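Long-range contact in exopolysaccharide biosynthesis protein (Pantoea stewartii subsp. stewartii DC283, PDB 6TGF), which probably modifies the exopolysaccharide of the glycan biofilm of its own bacterium, as a tailspike-like hydrolase with a parallel beta-helix: residues Gln437-Cys448 with Gln458-Cys469. Sequence-based numbering, arbitrary orientation.
Sequences QSLIHNGWIEHC and QWIIDALSLEDC
Ile440 sits on Ile461 and reaches sidelong to Trp459, all within the interior of the parallel beta-helix. Residues 437-448 and 458-469 are matching parts of successive coils and run in parallel register, each turning a corner, at Asn442 and Ala463. Ile440 has the most surface buried here. Its CG1 is anti to the carbonyl carbon (chi1 -72°), which turns this branch to Trp459, with CZ3 3.7 Å away. The CG2 branch goes the other way, to Ile461 CG2 at 4.0 Å and to Leu464 CD1. Ser438 CB covers a face of the same indole, 3.6 Å from the centroid of the Trp459 six-membered ring. The Ile440 backbone hydrogen-bonds to both Ile460 and Asp462.

Beyond the corner, Ile445 repeats this stacking. Leu466 CD2 lies 3.7 Å from Ile445 CB, and the two side chains point the same way. Ile445 CG2 meets Cys469 SG at 3.9 Å.

Glu467 is on the outer face. Its extended chain carries OE1 to the edge of the Trp444 ring, 3.4 Å from CZ3, with carboxylate and ring planes 75° apart. Ser465 CB lies over a face of that indole. Glu446 runs alongside Glu467, and its OE2 is hydrogen-bonded to Gln422. At the next turn His447 ND1 donates a nearly straight hydrogen bond (171°) to the anti lone pair of Asp468 OD2, 2.9 Å away. The His447 ring also stacks on His423.

Near the subunit interface a water bridges His441 ND1 and Asp462 OD2. His441 NE2 hydrogen-bonds to Glu415 of the third subunit, and Asp462 OD1 forms salt bridges with Arg483 of its own chain and of the second subunit. Apolar packing thus dominates the inner face, while outside, polar groups near the corner bind neighbouring subunits.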
ATOM      1  N   GLN B 437       4.013  -3.199  16.849  1.00 29.01           N
ATOM      2  CA  GLN B 437       2.937  -3.011  15.833  1.00 28.65           C
ATOM      3  C   GLN B 437       3.531  -2.445  14.533  1.00 28.13           C
ATOM      4  O   GLN B 437       2.902  -1.546  13.940  1.00 28.17           O
ATOM      5  CB  GLN B 437       1.846  -2.087  16.384  1.00 28.95           C
ATOM      6  CG  GLN B 437       1.110  -2.645  17.596  1.00 29.32           C
ATOM      7  CD  GLN B 437       1.843  -2.427  18.899  1.00 29.62           C
ATOM      8  OE1 GLN B 437       2.093  -3.363  19.655  1.00 29.95           O
ATOM      9  NE2 GLN B 437       2.192  -1.183  19.175  1.00 29.68           N
ATOM     10  N   SER B 438       4.683  -2.966  14.094  1.00 27.46           N
ATOM     11  CA  SER B 438       5.493  -2.419  12.973  1.00 26.95           C
ATOM     12  C   SER B 438       5.448  -3.353  11.754  1.00 26.45           C
ATOM     13  O   SER B 438       5.131  -4.546  11.935  1.00 26.42           O
ATOM     14  CB  SER B 438       6.900  -2.161  13.431  1.00 26.98           C
ATOM     15  OG  SER B 438       6.921  -1.124  14.401  1.00 27.13           O
ATOM     16  N   LEU B 439       5.747  -2.818  10.561  1.00 25.88           N
ATOM     17  CA  LEU B 439       5.642  -3.538   9.260  1.00 25.55           C
ATOM     18  C   LEU B 439       6.830  -3.203   8.347  1.00 25.44           C
ATOM     19  O   LEU B 439       7.262  -2.033   8.326  1.00 25.42           O
ATOM     20  CB  LEU B 439       4.328  -3.154   8.569  1.00 25.41           C
ATOM     21  CG  LEU B 439       3.045  -3.543   9.303  1.00 25.39           C
ATOM     22  CD1 LEU B 439       2.541  -2.397  10.167  1.00 25.45           C
ATOM     23  CD2 LEU B 439       1.966  -3.970   8.319  1.00 25.41           C
ATOM     24  N   ILE B 440       7.312  -4.208   7.607  1.00 25.37           N
ATOM     25  CA  ILE B 440       8.244  -4.067   6.446  1.00 25.37           C
ATOM     26  C   ILE B 440       7.550  -4.665   5.216  1.00 25.60           C
ATOM     27  O   ILE B 440       7.111  -5.829   5.299  1.00 25.64           O
ATOM     28  CB  ILE B 440       9.597  -4.747   6.735  1.00 25.29           C
ATOM     29  CG1 ILE B 440      10.411  -3.959   7.764  1.00 25.27           C
ATOM     30  CG2 ILE B 440      10.381  -4.969   5.448  1.00 25.36           C
ATOM     31  CD1 ILE B 440      11.614  -4.697   8.311  1.00 25.32           C
ATOM     32  N   HIS B 441       7.452  -3.901   4.125  1.00 25.87           N
ATOM     33  CA  HIS B 441       6.805  -4.322   2.854  1.00 26.19           C
ATOM     34  C   HIS B 441       7.739  -4.047   1.670  1.00 26.57           C
ATOM     35  O   HIS B 441       7.962  -2.864   1.355  1.00 26.53           O
ATOM     36  CB  HIS B 441       5.452  -3.621   2.671  1.00 26.26           C
ATOM     37  CG  HIS B 441       4.768  -3.977   1.394  1.00 26.44           C
ATOM     38  ND1 HIS B 441       3.975  -5.103   1.269  1.00 26.58           N
ATOM     39  CD2 HIS B 441       4.764  -3.376   0.184  1.00 26.60           C
ATOM     40  CE1 HIS B 441       3.504  -5.173   0.040  1.00 26.76           C
ATOM     41  NE2 HIS B 441       3.975  -4.125  -0.645  1.00 26.79           N
ATOM     42  N   ASN B 442       8.249  -5.109   1.037  1.00 27.06           N
ATOM     43  CA  ASN B 442       8.941  -5.060  -0.277  1.00 27.59           C
ATOM     44  C   ASN B 442      10.199  -4.190  -0.156  1.00 27.88           C
ATOM     45  O   ASN B 442      10.196  -3.068  -0.697  1.00 28.03           O
ATOM     46  CB  ASN B 442       7.994  -4.567  -1.376  1.00 27.81           C
ATOM     47  CG  ASN B 442       8.534  -4.781  -2.774  1.00 28.15           C
ATOM     48  OD1 ASN B 442       9.613  -5.341  -2.955  1.00 28.44           O
ATOM     49  ND2 ASN B 442       7.785  -4.342  -3.773  1.00 28.35           N
ATOM     50  N   GLY B 443      11.228  -4.700   0.528  1.00 28.20           N
ATOM     51  CA  GLY B 443      12.501  -3.994   0.768  1.00 28.54           C
ATOM     52  C   GLY B 443      13.702  -4.849   0.401  1.00 29.02           C
ATOM     53  O   GLY B 443      13.654  -6.070   0.642  1.00 29.03           O
ATOM     54  N   TRP B 444      14.740  -4.225  -0.163  1.00 29.66           N
ATOM     55  CA  TRP B 444      16.024  -4.872  -0.551  1.00 30.30           C
ATOM     56  C   TRP B 444      17.179  -4.220   0.218  1.00 30.63           C
ATOM     57  O   TRP B 444      17.272  -2.979   0.210  1.00 30.37           O
ATOM     58  CB  TRP B 444      16.239  -4.780  -2.066  1.00 30.70           C
ATOM     59  CG  TRP B 444      15.300  -5.617  -2.878  1.00 30.92           C
ATOM     60  CD1 TRP B 444      13.973  -5.388  -3.095  1.00 30.88           C
ATOM     61  CD2 TRP B 444      15.623  -6.816  -3.609  1.00 31.28           C
ATOM     62  NE1 TRP B 444      13.445  -6.362  -3.897  1.00 31.15           N
ATOM     63  CE2 TRP B 444      14.432  -7.254  -4.229  1.00 31.31           C
ATOM     64  CE3 TRP B 444      16.792  -7.564  -3.794  1.00 31.55           C
ATOM     65  CZ2 TRP B 444      14.382  -8.402  -5.019  1.00 31.51           C
ATOM     66  CZ3 TRP B 444      16.741  -8.700  -4.574  1.00 31.79           C
ATOM     67  CH2 TRP B 444      15.552  -9.110  -5.179  1.00 31.75           C
ATOM     68  N   ILE B 445      18.012  -5.034   0.871  1.00 31.31           N
ATOM     69  CA  ILE B 445      19.300  -4.608   1.495  1.00 32.01           C
ATOM     70  C   ILE B 445      20.409  -5.486   0.906  1.00 32.92           C
ATOM     71  O   ILE B 445      20.479  -6.674   1.273  1.00 32.90           O
ATOM     72  CB  ILE B 445      19.239  -4.684   3.036  1.00 31.77           C
ATOM     73  CG1 ILE B 445      18.085  -3.847   3.598  1.00 31.47           C
ATOM     74  CG2 ILE B 445      20.575  -4.285   3.648  1.00 31.94           C
ATOM     75  CD1 ILE B 445      17.762  -4.129   5.049  1.00 31.37           C
ATOM     76  N   GLU B 446      21.222  -4.918   0.011  1.00 34.00           N
ATOM     77  CA  GLU B 446      22.248  -5.653  -0.775  1.00 35.09           C
ATOM     78  C   GLU B 446      23.634  -5.079  -0.468  1.00 35.65           C
ATOM     79  O   GLU B 446      23.775  -3.843  -0.467  1.00 35.68           O
ATOM     80  CB  GLU B 446      21.946  -5.554  -2.272  1.00 35.67           C
ATOM     81  CG  GLU B 446      20.479  -5.733  -2.611  1.00 35.68           C
ATOM     82  CD  GLU B 446      20.211  -5.969  -4.086  1.00 36.35           C
ATOM     83  OE1 GLU B 446      20.633  -7.027  -4.595  1.00 37.16           O
ATOM     84  OE2 GLU B 446      19.595  -5.091  -4.725  1.00 36.51           O
ATOM     85  N   HIS B 447      24.610  -5.957  -0.215  1.00 36.37           N
ATOM     86  CA  HIS B 447      26.054  -5.626  -0.056  1.00 37.03           C
ATOM     87  C   HIS B 447      26.259  -4.655   1.117  1.00 37.01           C
ATOM     88  O   HIS B 447      27.252  -3.904   1.086  1.00 37.25           O
ATOM     89  CB  HIS B 447      26.613  -5.077  -1.377  1.00 37.49           C
ATOM     90  CG  HIS B 447      26.077  -5.761  -2.591  1.00 37.66           C
ATOM     91  ND1 HIS B 447      26.451  -7.045  -2.945  1.00 37.93           N
ATOM     92  CD2 HIS B 447      25.195  -5.353  -3.530  1.00 37.58           C
ATOM     93  CE1 HIS B 447      25.825  -7.394  -4.051  1.00 38.07           C
ATOM     94  NE2 HIS B 447      25.049  -6.372  -4.432  1.00 37.79           N
ATOM     95  N   CYS B 448      25.366  -4.684   2.114  1.00 36.83           N
ATOM     96  CA  CYS B 448      25.424  -3.844   3.342  1.00 36.85           C
ATOM     97  C   CYS B 448      25.953  -4.691   4.505  1.00 37.17           C
ATOM     98  O   CYS B 448      25.418  -5.794   4.716  1.00 37.19           O
ATOM     99  CB  CYS B 448      24.055  -3.272   3.693  1.00 36.46           C
ATOM    100  SG  CYS B 448      23.373  -2.173   2.425  1.00 36.16           S
ATOM    101  N   GLN B 458       8.144  -6.239  17.155  1.00 26.04           N
ATOM    102  CA  GLN B 458       6.934  -6.945  16.652  1.00 25.57           C
ATOM    103  C   GLN B 458       6.696  -6.486  15.210  1.00 25.11           C
ATOM    104  O   GLN B 458       6.195  -5.357  15.024  1.00 25.08           O
ATOM    105  CB  GLN B 458       5.730  -6.651  17.547  1.00 25.66           C
ATOM    106  CG  GLN B 458       4.466  -7.399  17.145  1.00 25.57           C
ATOM    107  CD  GLN B 458       3.256  -6.941  17.925  1.00 25.63           C
ATOM    108  OE1 GLN B 458       2.994  -5.748  18.060  1.00 25.58           O
ATOM    109  NE2 GLN B 458       2.505  -7.896  18.445  1.00 25.65           N
ATOM    110  N   TRP B 459       7.062  -7.327  14.236  1.00 24.62           N
ATOM    111  CA  TRP B 459       7.151  -6.958  12.799  1.00 24.17           C
ATOM    112  C   TRP B 459       6.341  -7.933  11.940  1.00 23.88           C
ATOM    113  O   TRP B 459       6.498  -9.155  12.123  1.00 23.85           O
ATOM    114  CB  TRP B 459       8.615  -6.933  12.345  1.00 24.10           C
ATOM    115  CG  TRP B 459       9.443  -5.851  12.967  1.00 24.15           C
ATOM    116  CD1 TRP B 459      10.154  -5.922  14.129  1.00 24.27           C
ATOM    117  CD2 TRP B 459       9.670  -4.531  12.439  1.00 24.11           C
ATOM    118  NE1 TRP B 459      10.800  -4.739  14.366  1.00 24.35           N
ATOM    119  CE2 TRP B 459      10.523  -3.866  13.346  1.00 24.20           C
ATOM    120  CE3 TRP B 459       9.236  -3.849  11.297  1.00 24.04           C
ATOM    121  CZ2 TRP B 459      10.947  -2.554  13.140  1.00 24.23           C
ATOM    122  CZ3 TRP B 459       9.654  -2.551  11.095  1.00 24.04           C
ATOM    123  CH2 TRP B 459      10.498  -1.913  12.007  1.00 24.13           C
ATOM    124  N   ILE B 460       5.503  -7.395  11.047  1.00 23.64           N
ATOM    125  CA  ILE B 460       5.089  -8.066   9.779  1.00 23.41           C
ATOM    126  C   ILE B 460       6.171  -7.739   8.744  1.00 23.30           C
ATOM    127  O   ILE B 460       6.465  -6.543   8.564  1.00 23.16           O
ATOM    128  CB  ILE B 460       3.687  -7.622   9.311  1.00 23.33           C
ATOM    129  CG1 ILE B 460       2.591  -8.095  10.270  1.00 23.36           C
ATOM    130  CG2 ILE B 460       3.424  -8.095   7.886  1.00 23.34           C
ATOM    131  CD1 ILE B 460       1.217  -7.526   9.975  1.00 23.45           C
ATOM    132  N   ILE B 461       6.754  -8.760   8.112  1.00 23.32           N
ATOM    133  CA  ILE B 461       7.834  -8.604   7.091  1.00 23.30           C
ATOM    134  C   ILE B 461       7.439  -9.387   5.833  1.00 23.43           C
ATOM    135  O   ILE B 461       7.624 -10.616   5.818  1.00 23.46           O
ATOM    136  CB  ILE B 461       9.201  -9.043   7.657  1.00 23.26           C
ATOM    137  CG1 ILE B 461       9.496  -8.361   8.998  1.00 23.24           C
ATOM    138  CG2 ILE B 461      10.302  -8.800   6.634  1.00 23.32           C
ATOM    139  CD1 ILE B 461      10.836  -8.715   9.609  1.00 23.32           C
ATOM    140  N   ASP B 462       6.900  -8.686   4.829  1.00 23.63           N
ATOM    141  CA  ASP B 462       6.585  -9.235   3.482  1.00 23.88           C
ATOM    142  C   ASP B 462       7.656  -8.773   2.490  1.00 24.17           C
ATOM    143  O   ASP B 462       7.924  -7.556   2.438  1.00 24.09           O
ATOM    144  CB  ASP B 462       5.210  -8.783   2.988  1.00 23.92           C
ATOM    145  CG  ASP B 462       4.043  -9.375   3.753  1.00 23.96           C
ATOM    146  OD1 ASP B 462       4.188 -10.495   4.291  1.00 23.87           O
ATOM    147  OD2 ASP B 462       2.990  -8.710   3.803  1.00 24.12           O
ATOM    148  N   ALA B 463       8.229  -9.715   1.734  1.00 24.58           N
ATOM    149  CA  ALA B 463       9.128  -9.474   0.583  1.00 25.03           C
ATOM    150  C   ALA B 463      10.346  -8.648   1.017  1.00 25.39           C
ATOM    151  O   ALA B 463      10.681  -7.668   0.320  1.00 25.40           O
ATOM    152  CB  ALA B 463       8.359  -8.796  -0.526  1.00 25.08           C
ATOM    153  N   LEU B 464      10.985  -9.027   2.128  1.00 25.87           N
ATOM    154  CA  LEU B 464      12.325  -8.509   2.513  1.00 26.38           C
ATOM    155  C   LEU B 464      13.381  -9.367   1.809  1.00 27.14           C
ATOM    156  O   LEU B 464      13.264 -10.606   1.860  1.00 27.15           O
ATOM    157  CB  LEU B 464      12.497  -8.543   4.037  1.00 26.20           C
ATOM    158  CG  LEU B 464      13.809  -7.959   4.567  1.00 26.22           C
ATOM    159  CD1 LEU B 464      13.923  -6.474   4.251  1.00 26.17           C
ATOM    160  CD2 LEU B 464      13.943  -8.191   6.064  1.00 26.16           C
ATOM    161  N   SER B 465      14.347  -8.722   1.151  1.00 28.08           N
ATOM    162  CA  SER B 465      15.497  -9.372   0.474  1.00 28.97           C
ATOM    163  C   SER B 465      16.802  -8.879   1.102  1.00 29.64           C
ATOM    164  O   SER B 465      17.049  -7.661   1.061  1.00 29.67           O
ATOM    165  CB  SER B 465      15.470  -9.115  -1.009  1.00 29.21           C
ATOM    166  OG  SER B 465      14.315  -9.692  -1.599  1.00 29.30           O
ATOM    167  N   LEU B 466      17.577  -9.793   1.689  1.00 30.59           N
ATOM    168  CA  LEU B 466      18.980  -9.562   2.121  1.00 31.53           C
ATOM    169  C   LEU B 466      19.895 -10.377   1.200  1.00 32.55           C
ATOM    170  O   LEU B 466      19.738 -11.611   1.167  1.00 32.36           O
ATOM    171  CB  LEU B 466      19.141  -9.980   3.587  1.00 31.52           C
ATOM    172  CG  LEU B 466      18.159  -9.346   4.571  1.00 31.26           C
ATOM    173  CD1 LEU B 466      18.227 -10.037   5.923  1.00 31.26           C
ATOM    174  CD2 LEU B 466      18.423  -7.857   4.724  1.00 31.31           C
ATOM    175  N   GLU B 467      20.780  -9.708   0.455  1.00 33.90           N
ATOM    176  CA  GLU B 467      21.710 -10.344  -0.518  1.00 35.15           C
ATOM    177  C   GLU B 467      23.139  -9.863  -0.250  1.00 35.72           C
ATOM    178  O   GLU B 467      23.362  -8.641  -0.261  1.00 35.72           O
ATOM    179  CB  GLU B 467      21.292 -10.022  -1.955  1.00 35.86           C
ATOM    180  CG  GLU B 467      19.946 -10.611  -2.345  1.00 36.11           C
ATOM    181  CD  GLU B 467      19.700 -10.708  -3.843  1.00 36.89           C
ATOM    182  OE1 GLU B 467      18.739 -11.404  -4.239  1.00 37.08           O
ATOM    183  OE2 GLU B 467      20.465 -10.084  -4.614  1.00 37.49           O
ATOM    184  N   ASP B 468      24.059 -10.802  -0.005  1.00 36.41           N
ATOM    185  CA  ASP B 468      25.520 -10.557   0.136  1.00 37.18           C
ATOM    186  C   ASP B 468      25.776  -9.570   1.282  1.00 37.28           C
ATOM    187  O   ASP B 468      26.674  -8.718   1.140  1.00 37.67           O
ATOM    188  CB  ASP B 468      26.120 -10.064  -1.183  1.00 37.60           C
ATOM    189  CG  ASP B 468      27.638 -10.001  -1.182  1.00 38.14           C
ATOM    190  OD1 ASP B 468      28.266 -10.995  -0.765  1.00 38.45           O
ATOM    191  OD2 ASP B 468      28.180  -8.954  -1.584  1.00 38.32           O
ATOM    192  N   CYS B 469      25.028  -9.693   2.381  1.00 37.18           N
ATOM    193  CA  CYS B 469      25.184  -8.866   3.608  1.00 37.25           C
ATOM    194  C   CYS B 469      26.122  -9.587   4.579  1.00 37.80           C
ATOM    195  O   CYS B 469      25.819 -10.739   4.947  1.00 37.88           O
ATOM    196  CB  CYS B 469      23.834  -8.571   4.247  1.00 36.64           C
ATOM    197  SG  CYS B 469      22.857  -7.381   3.294  1.00 36.26           S
TER
HETATM  198  O   HOH W   1       2.459  -6.117   3.560  1.00 27.92           O